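Local structure of BIFUNCTIONAL PROTEIN Proline utilization A (PutA) (Corynebacterium freiburgense, 5UX5) at residues Arg739-Asp742 against Gln743-Ala747. The protein probably oxidises proline to glutamate in two steps, through an FAD-dependent proline dehydrogenase domain and an NAD-dependent aldehyde dehydrogenase domain. Residues are numbered along the deposited sequence; the frame is centred on the assembly and turned at random.
Sequences RFTD and QLIDA
Near the start of helix 740-750, Gln743 N bonds to Arg739 O at 3.0 Å. With CG of Gln743 anti to its carbonyl carbon (chi1 -69°), a bend at chi2 (-89°) carries the amide to where NE2 bonds both to Asp707 OD1 and to Ala160 O, while Arg739 sends its guanidinium to the other oxygen of Asp707 in a salt bridge. Next comes Leu744, bonded through N to Phe740 O at 2.8 Å. Phe740 and Leu744 run side by side in the same direction, and Leu744 CD2 approaches the ring obliquely, 4.0 Å from Phe740 CE2; the ring also packs on Val710 and Val731. Ile745 N reaches Thr741 O at 2.9 Å. Asp746 N bonds to Asp742 O at 2.9 Å, but the carboxylate turns out of the helix and takes the backbone N-H groups of Gly165 and Glu166, one per oxygen. Four successive i to i+4 bonds thus hold the backbone in regular helix, and the side chains sort into an apolar side, Phe740 and Leu744, with the ring against strand 728-734 and helix 706-718, and a polar one, where Gln743 NE2 and the Asp746 carboxylate probably help join the aldehyde dehydrogenase part to the proline dehydrogenase part.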
loop_
_atom_site.group_PDB
_atom_site.type_symbol
_atom_site.label_atom_id
_atom_site.label_comp_id
_atom_site.label_asym_id
_atom_site.label_seq_id
_atom_site.Cartn_x
_atom_site.Cartn_y
_atom_site.Cartn_z
ATOM N N ARG A 739 21.724 -10.094 -1.399
ATOM C CA ARG A 739 20.967 -10.310 -2.625
ATOM C C ARG A 739 20.220 -9.062 -3.099
ATOM O O ARG A 739 19.695 -9.077 -4.221
ATOM C CB ARG A 739 19.999 -11.472 -2.416
ATOM C CG ARG A 739 20.605 -12.608 -1.591
ATOM C CD ARG A 739 19.740 -13.862 -1.650
ATOM N NE ARG A 739 18.316 -13.548 -1.555
ATOM C CZ ARG A 739 17.698 -13.271 -0.413
ATOM N NH1 ARG A 739 18.375 -13.264 0.726
ATOM N NH2 ARG A 739 16.407 -13.008 -0.398
ATOM N N PHE A 740 20.216 -7.984 -2.301
ATOM C CA PHE A 740 19.385 -6.815 -2.573
ATOM C C PHE A 740 19.554 -6.300 -3.996
ATOM O O PHE A 740 18.580 -6.158 -4.738
ATOM C CB PHE A 740 19.700 -5.684 -1.576
ATOM C CG PHE A 740 18.897 -4.433 -1.829
ATOM C CD1 PHE A 740 17.627 -4.286 -1.270
ATOM C CD2 PHE A 740 19.378 -3.430 -2.646
ATOM C CE1 PHE A 740 16.858 -3.170 -1.521
ATOM C CE2 PHE A 740 18.609 -2.309 -2.904
ATOM C CZ PHE A 740 17.340 -2.182 -2.336
ATOM N N THR A 741 20.789 -5.969 -4.378
ATOM C CA THR A 741 20.982 -5.269 -5.642
ATOM C C THR A 741 20.609 -6.150 -6.830
ATOM O O THR A 741 19.913 -5.694 -7.749
ATOM C CB THR A 741 22.418 -4.779 -5.771
ATOM O OG1 THR A 741 22.873 -4.277 -4.502
ATOM C CG2 THR A 741 22.465 -3.668 -6.818
ATOM N N ASP A 742 21.048 -7.415 -6.827
ATOM C CA ASP A 742 20.645 -8.323 -7.896
ATOM C C ASP A 742 19.127 -8.356 -8.029
ATOM O O ASP A 742 18.585 -8.214 -9.134
ATOM C CB ASP A 742 21.162 -9.737 -7.635
ATOM C CG ASP A 742 22.623 -9.925 -7.966
ATOM O OD1 ASP A 742 23.203 -9.200 -8.829
ATOM O OD2 ASP A 742 23.185 -10.863 -7.358
ATOM N N GLN A 743 18.420 -8.547 -6.903
ATOM C CA GLN A 743 16.961 -8.655 -6.941
ATOM C C GLN A 743 16.302 -7.358 -7.399
ATOM O O GLN A 743 15.320 -7.391 -8.154
ATOM C CB GLN A 743 16.417 -9.054 -5.566
ATOM C CG GLN A 743 16.768 -10.473 -5.155
ATOM C CD GLN A 743 15.737 -11.475 -5.630
ATOM O OE1 GLN A 743 15.653 -11.770 -6.824
ATOM N NE2 GLN A 743 14.944 -12.004 -4.699
ATOM N N LEU A 744 16.797 -6.206 -6.920
ATOM C CA LEU A 744 16.272 -4.923 -7.376
ATOM C C LEU A 744 16.423 -4.781 -8.880
ATOM O O LEU A 744 15.494 -4.346 -9.570
ATOM C CB LEU A 744 16.981 -3.771 -6.666
ATOM C CG LEU A 744 16.699 -2.376 -7.239
ATOM C CD1 LEU A 744 15.227 -2.045 -7.071
ATOM C CD2 LEU A 744 17.585 -1.305 -6.614
ATOM N N ILE A 745 17.583 -5.166 -9.406
ATOM C CA ILE A 745 17.796 -5.109 -10.850
ATOM C C ILE A 745 16.791 -6.000 -11.572
ATOM O O ILE A 745 16.123 -5.565 -12.518
ATOM C CB ILE A 745 19.251 -5.485 -11.188
ATOM C CG1 ILE A 745 20.185 -4.371 -10.726
ATOM C CG2 ILE A 745 19.427 -5.767 -12.667
ATOM C CD1 ILE A 745 21.610 -4.681 -10.884
ATOM N N ASP A 746 16.630 -7.245 -11.102
ATOM C CA ASP A 746 15.690 -8.170 -11.732
ATOM C C ASP A 746 14.267 -7.615 -11.703
ATOM O O ASP A 746 13.540 -7.651 -12.706
ATOM C CB ASP A 746 15.776 -9.530 -11.044
ATOM C CG ASP A 746 14.998 -10.619 -11.784
ATOM O OD1 ASP A 746 14.680 -10.418 -12.975
ATOM O OD2 ASP A 746 14.724 -11.690 -11.188
ATOM N N ALA A 747 13.849 -7.091 -10.557
ATOM C CA ALA A 747 12.500 -6.544 -10.448
ATOM C C ALA A 747 12.301 -5.334 -11.364
ATOM O O ALA A 747 11.213 -5.133 -11.912
ATOM C CB ALA A 747 12.218 -6.185 -8.993
#